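Local coordinates for protein complement factor MASP-3 (Homo sapiens, PDB 3DEM) that probably acts as a serine protease of the lectin complement pathway, associating through its CUB1-EGF-CUB2 region with mannan-binding lectin and ficolins, at residues L199-M204 with Q252-L257; N206-D211 with P246-T251. All blocks are in the same frame, centred on the assembly; numbering follows the deposited sequence.

Contact 1: L199-M204 with Q252-L257; sequences LEEGFM and QSHSVL
H254 reaches into the curve of the loop that carries L199 to F203, and most of the contact gathers round it. Its backbone O accepts the peptide hydrogen of L199: L199 N lies 2.7 Å from H254 O, with an angle of 160° at the hydrogen. The side chain of L199 lies beside the same carbonyl, its CB 3.4 Å from H254 O, so that the root of an apolar side chain flanks the bond. The imidazole stands with E201 N over one face, while several loop carbonyls approach it obliquely; L199 O comes within 3.0 Å of H254 ND1. CG of H254 sits between its backbone N and carbonyl carbon (chi1 58°), which carries the ring in among these peptide groups. CB of H254 also meets E200 O at 3.2 Å. Further along, M204 lies across Q252, its CG 3.5 Å from Q252 CA, and the flexible thioether chain suits a partly exposed place where it must lie along a neighbouring backbone. M204 CA gives a CA-H...O contact to S253 O.

The loop owes its shape to a type II beta turn from E200 to F203, closed by F203 N to E200 O at 3.2 Å. Glycine fits G202 because its positive phi would press a side chain against the preceding carbonyl. On the other segment, S253 OG donates to S255 O, in the carbonyl plane and on a lone pair. L199 and F203 reach A277, joining the loop to the sheet that holds strand 272-277. The carbonyl oxygens of L199, E200 and F203 surround the imidazole with negative potential, which could favour a protonated ring; the placing of the E201 carboxylate is doubtful.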
loop_
_atom_site.group_PDB
_atom_site.type_symbol
_atom_site.label_atom_id
_atom_site.label_comp_id
_atom_site.label_asym_id
_atom_site.label_seq_id
_atom_site.Cartn_x
_atom_site.Cartn_y
_atom_site.Cartn_z
ATOM N N LEU A 199 22.811 -27.830 -47.075
ATOM C CA LEU A 199 22.472 -28.843 -48.072
ATOM C C LEU A 199 23.699 -29.653 -48.448
ATOM O O LEU A 199 24.818 -29.314 -48.074
ATOM C CB LEU A 199 21.895 -28.199 -49.328
ATOM C CG LEU A 199 20.832 -27.122 -49.124
ATOM C CD1 LEU A 199 20.500 -26.498 -50.462
ATOM C CD2 LEU A 199 19.584 -27.692 -48.460
ATOM N N GLU A 200 23.474 -30.721 -49.206
ATOM C CA GLU A 200 24.547 -31.572 -49.693
ATOM C C GLU A 200 25.427 -30.825 -50.696
ATOM O O GLU A 200 24.991 -29.865 -51.333
ATOM C CB GLU A 200 23.957 -32.832 -50.332
ATOM C CG GLU A 200 24.955 -33.705 -51.063
ATOM C CD GLU A 200 24.282 -34.762 -51.923
ATOM O OE1 GLU A 200 23.031 -34.835 -51.908
ATOM O OE2 GLU A 200 25.000 -35.517 -52.612
ATOM N N GLU A 201 26.670 -31.277 -50.820
ATOM C CA GLU A 201 27.625 -30.706 -51.759
ATOM C C GLU A 201 27.048 -30.641 -53.169
ATOM O O GLU A 201 26.513 -31.629 -53.675
ATOM C CB GLU A 201 28.908 -31.546 -51.764
ATOM C CG GLU A 201 30.060 -30.960 -52.580
ATOM C CD GLU A 201 30.610 -29.675 -51.977
ATOM O OE1 GLU A 201 29.909 -29.042 -51.151
ATOM O OE2 GLU A 201 31.748 -29.297 -52.331
ATOM N N GLY A 202 27.159 -29.478 -53.804
ATOM C CA GLY A 202 26.715 -29.328 -55.184
ATOM C C GLY A 202 25.367 -28.652 -55.345
ATOM O O GLY A 202 24.959 -28.332 -56.462
ATOM N N PHE A 203 24.666 -28.447 -54.234
ATOM C CA PHE A 203 23.429 -27.671 -54.248
ATOM C C PHE A 203 23.755 -26.210 -54.013
ATOM O O PHE A 203 24.676 -25.889 -53.273
ATOM C CB PHE A 203 22.452 -28.162 -53.180
ATOM C CG PHE A 203 21.764 -29.446 -53.535
ATOM C CD1 PHE A 203 20.899 -29.505 -54.611
ATOM C CD2 PHE A 203 21.976 -30.592 -52.790
ATOM C CE1 PHE A 203 20.267 -30.688 -54.944
ATOM C CE2 PHE A 203 21.343 -31.780 -53.118
ATOM C CZ PHE A 203 20.488 -31.827 -54.196
ATOM N N MET A 204 23.003 -25.326 -54.653
ATOM C CA MET A 204 23.218 -23.895 -54.504
ATOM C C MET A 204 21.941 -23.235 -54.014
ATOM O O MET A 204 20.877 -23.395 -54.612
ATOM C CB MET A 204 23.683 -23.284 -55.826
ATOM C CG MET A 204 25.124 -23.647 -56.194
ATOM S SD MET A 204 25.563 -23.136 -57.863
ATOM C CE MET A 204 24.329 -21.861 -58.150
ATOM N N GLN A 252 26.104 -19.509 -54.574
ATOM C CA GLN A 252 26.704 -20.631 -55.273
ATOM C C GLN A 252 27.098 -21.634 -54.202
ATOM O O GLN A 252 28.069 -22.373 -54.344
ATOM C CB GLN A 252 27.926 -20.174 -56.068
ATOM C CG GLN A 252 27.650 -18.998 -57.003
ATOM C CD GLN A 252 26.660 -19.343 -58.107
ATOM O OE1 GLN A 252 25.535 -18.825 -58.133
ATOM N NE2 GLN A 252 27.067 -20.229 -59.016
ATOM N N SER A 253 26.320 -21.653 -53.126
ATOM C CA SER A 253 26.696 -22.372 -51.923
ATOM C C SER A 253 25.598 -23.312 -51.451
ATOM O O SER A 253 24.414 -23.010 -51.580
ATOM C CB SER A 253 27.026 -21.373 -50.815
ATOM O OG SER A 253 27.555 -22.026 -49.674
ATOM N N HIS A 254 26.004 -24.453 -50.900
ATOM C CA HIS A 254 25.050 -25.403 -50.352
ATOM C C HIS A 254 24.765 -25.087 -48.889
ATOM O O HIS A 254 23.914 -25.717 -48.269
ATOM C CB HIS A 254 25.573 -26.826 -50.481
ATOM C CG HIS A 254 26.882 -27.044 -49.798
ATOM N ND1 HIS A 254 26.986 -27.270 -48.443
ATOM C CD2 HIS A 254 28.146 -27.065 -50.283
ATOM C CE1 HIS A 254 28.258 -27.422 -48.122
ATOM N NE2 HIS A 254 28.982 -27.304 -49.220
ATOM N N SER A 255 25.483 -24.114 -48.342
ATOM C CA SER A 255 25.278 -23.719 -46.958
ATOM C C SER A 255 25.242 -22.207 -46.776
ATOM O O SER A 255 26.028 -21.475 -47.378
ATOM C CB SER A 255 26.364 -24.311 -46.068
ATOM O OG SER A 255 27.624 -23.784 -46.430
ATOM N N VAL A 256 24.329 -21.754 -45.926
ATOM C CA VAL A 256 24.101 -20.335 -45.711
ATOM C C VAL A 256 23.810 -20.077 -44.240
ATOM O O VAL A 256 23.107 -20.859 -43.588
ATOM C CB VAL A 256 22.900 -19.826 -46.553
ATOM C CG1 VAL A 256 22.594 -18.377 -46.228
ATOM C CG2 VAL A 256 23.171 -20.010 -48.051
ATOM N N LEU A 257 24.361 -18.991 -43.709
ATOM C CA LEU A 257 24.009 -18.555 -42.367
ATOM C C LEU A 257 23.283 -17.220 -42.395
ATOM O O LEU A 257 23.744 -16.261 -43.013
ATOM C CB LEU A 257 25.246 -18.447 -41.473
ATOM C CG LEU A 257 24.981 -17.796 -40.111
ATOM C CD1 LEU A 257 24.226 -18.746 -39.173
ATOM C CD2 LEU A 257 26.274 -17.307 -39.471
#

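Contact 2: N206-D211 with P246-T251; sequences NLQFED and PEPIST
The ring of F209 takes P246 on one face, with P246 CD offset toward the rim; a water lies in plane at the ring's edge. The contact is CH-pi, P246 CD standing 4.3 Å from the F209 ring centroid and 23° off the normal, and P246 CG comes to 3.5 Å from F209 CE2. Proline suits this place because its CD, next to the ring nitrogen, offers polarised C-H bonds, and the closed ring keeps them in place. F213 meets the phenyl edge-to-face, while P246 also touches F240. The same water bridges the backbones, accepting from F209 N at 2.7 Å and donating to P246 O, where the two chains have moved apart beyond the end of strand 249-250.

L207 and I249 form an antiparallel hydrogen-bonded pair, with L207 N to I249 O at 2.7 Å and I249 N to L207 O at 2.9 Å. Their branched apolar side chains turn inward to I230. N206 and S250, the non-hydrogen-bonded pair, place short polar side chains on the other face, suiting its solvent-facing side: S250 is exposed, N206 partly so. Strand 249-250 is outermost in its sheet within this chain, as befits the edge of a CUB beta-sandwich.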
loop_
_atom_site.group_PDB
_atom_site.type_symbol
_atom_site.label_atom_id
_atom_site.label_comp_id
_atom_site.label_asym_id
_atom_site.label_seq_id
_atom_site.Cartn_x
_atom_site.Cartn_y
_atom_site.Cartn_z
ATOM N N ASN A 206 19.212 -20.512 -53.233
ATOM C CA ASN A 206 18.637 -19.233 -53.610
ATOM C C ASN A 206 17.717 -18.733 -52.495
ATOM O O ASN A 206 16.947 -19.498 -51.918
ATOM C CB ASN A 206 17.911 -19.331 -54.957
ATOM C CG ASN A 206 18.834 -19.800 -56.095
ATOM O OD1 ASN A 206 20.069 -19.706 -56.005
ATOM N ND2 ASN A 206 18.234 -20.306 -57.172
ATOM N N LEU A 207 17.823 -17.449 -52.179
ATOM C CA LEU A 207 17.029 -16.860 -51.108
ATOM C C LEU A 207 16.077 -15.839 -51.685
ATOM O O LEU A 207 16.424 -15.098 -52.602
ATOM C CB LEU A 207 17.920 -16.176 -50.071
ATOM C CG LEU A 207 18.980 -17.015 -49.357
ATOM C CD1 LEU A 207 19.885 -16.117 -48.527
ATOM C CD2 LEU A 207 18.333 -18.083 -48.485
ATOM N N GLN A 208 14.877 -15.789 -51.126
ATOM C CA GLN A 208 13.845 -14.915 -51.638
ATOM C C GLN A 208 12.912 -14.430 -50.527
ATOM O O GLN A 208 12.166 -15.214 -49.948
ATOM C CB GLN A 208 13.065 -15.657 -52.710
ATOM C CG GLN A 208 11.868 -14.921 -53.199
ATOM C CD GLN A 208 11.471 -15.363 -54.580
ATOM O OE1 GLN A 208 11.554 -16.558 -54.913
ATOM N NE2 GLN A 208 11.047 -14.399 -55.414
ATOM N N PHE A 209 12.966 -13.139 -50.222
ATOM C CA PHE A 209 12.092 -12.566 -49.206
ATOM C C PHE A 209 10.668 -12.428 -49.728
ATOM O O PHE A 209 10.438 -12.211 -50.928
ATOM C CB PHE A 209 12.636 -11.219 -48.707
ATOM C CG PHE A 209 13.844 -11.355 -47.825
ATOM C CD1 PHE A 209 13.698 -11.460 -46.447
ATOM C CD2 PHE A 209 15.121 -11.413 -48.369
ATOM C CE1 PHE A 209 14.811 -11.604 -45.619
ATOM C CE2 PHE A 209 16.240 -11.557 -47.550
ATOM C CZ PHE A 209 16.081 -11.652 -46.174
ATOM N N GLU A 210 9.708 -12.580 -48.826
ATOM C CA GLU A 210 8.307 -12.446 -49.201
ATOM C C GLU A 210 7.453 -11.890 -48.065
ATOM O O GLU A 210 7.878 -11.860 -46.909
ATOM C CB GLU A 210 7.761 -13.790 -49.699
ATOM C CG GLU A 210 8.005 -14.925 -48.740
ATOM C CD GLU A 210 7.923 -16.311 -49.387
ATOM O OE1 GLU A 210 8.118 -16.439 -50.618
ATOM O OE2 GLU A 210 7.676 -17.286 -48.647
ATOM N N ASP A 211 6.250 -11.450 -48.417
ATOM C CA ASP A 211 5.313 -10.805 -47.487
ATOM C C ASP A 211 5.922 -9.577 -46.800
ATOM O O ASP A 211 6.777 -8.904 -47.371
ATOM C CB ASP A 211 4.786 -11.811 -46.463
ATOM C CG ASP A 211 4.095 -12.997 -47.114
ATOM O OD1 ASP A 211 3.554 -12.851 -48.233
ATOM O OD2 ASP A 211 4.092 -14.082 -46.495
ATOM N N PRO A 246 15.777 -6.943 -49.327
ATOM C CA PRO A 246 16.787 -7.030 -50.375
ATOM C C PRO A 246 16.263 -7.856 -51.541
ATOM O O PRO A 246 15.354 -8.668 -51.369
ATOM C CB PRO A 246 17.960 -7.747 -49.695
ATOM C CG PRO A 246 17.415 -8.334 -48.441
ATOM C CD PRO A 246 16.218 -7.544 -48.055
ATOM N N GLU A 247 16.820 -7.628 -52.724
ATOM C CA GLU A 247 16.475 -8.413 -53.897
ATOM C C GLU A 247 16.852 -9.875 -53.663
ATOM O O GLU A 247 17.689 -10.173 -52.814
ATOM C CB GLU A 247 17.204 -7.864 -55.125
ATOM C CG GLU A 247 16.900 -6.406 -55.409
ATOM C CD GLU A 247 15.450 -6.190 -55.787
ATOM O OE1 GLU A 247 14.961 -6.908 -56.684
ATOM O OE2 GLU A 247 14.796 -5.305 -55.189
ATOM N N PRO A 248 16.222 -10.795 -54.408
ATOM C CA PRO A 248 16.535 -12.213 -54.282
ATOM C C PRO A 248 18.034 -12.475 -54.382
ATOM O O PRO A 248 18.726 -11.846 -55.184
ATOM C CB PRO A 248 15.808 -12.838 -55.476
ATOM C CG PRO A 248 14.666 -11.926 -55.731
ATOM C CD PRO A 248 15.171 -10.547 -55.414
ATOM N N ILE A 249 18.524 -13.400 -53.566
ATOM C CA ILE A 249 19.946 -13.703 -53.523
ATOM C C ILE A 249 20.238 -15.105 -54.049
ATOM O O ILE A 249 19.796 -16.101 -53.468
ATOM C CB ILE A 249 20.494 -13.557 -52.092
ATOM C CG1 ILE A 249 20.388 -12.096 -51.647
ATOM C CG2 ILE A 249 21.935 -14.061 -52.000
ATOM C CD1 ILE A 249 20.543 -11.896 -50.147
ATOM N N SER A 250 20.978 -15.170 -55.152
ATOM C CA SER A 250 21.442 -16.441 -55.693
ATOM C C SER A 250 22.860 -16.742 -55.207
ATOM O O SER A 250 23.828 -16.139 -55.674
ATOM C CB SER A 250 21.417 -16.412 -57.222
ATOM O OG SER A 250 20.111 -16.149 -57.704
ATOM N N THR A 251 22.983 -17.669 -54.263
ATOM C CA THR A 251 24.299 -18.096 -53.805
ATOM C C THR A 251 24.816 -19.216 -54.698
ATOM O O THR A 251 24.072 -19.783 -55.508
ATOM C CB THR A 251 24.284 -18.562 -52.323
ATOM O OG1 THR A 251 23.742 -19.886 -52.226
ATOM C CG2 THR A 251 23.454 -17.614 -51.458
HETATM O O HOH W 1 14.112 -11.322 -51.915
#

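Overall arrangement
Both contacts lie in the second CUB domain, their centres about 15 Å apart, and both pairs of segments run on along the chain: 199-204 into 206-211 through V205, and 246-251 directly into 252-257. Contact 2 is partly buried and pairs strands 205-209 and 249-250 within one sheet, with paired peptide bonds and an apolar inner face. Contact 1 is a surface contact at a loop before strand 205-209, where a single backbone bond is joined by a histidine among carbonyls. It links that loop to the residues just before strand 255-261 of the other sheet. The two meet where M204 CE touches T251 O and V256 packs on L207 and T251.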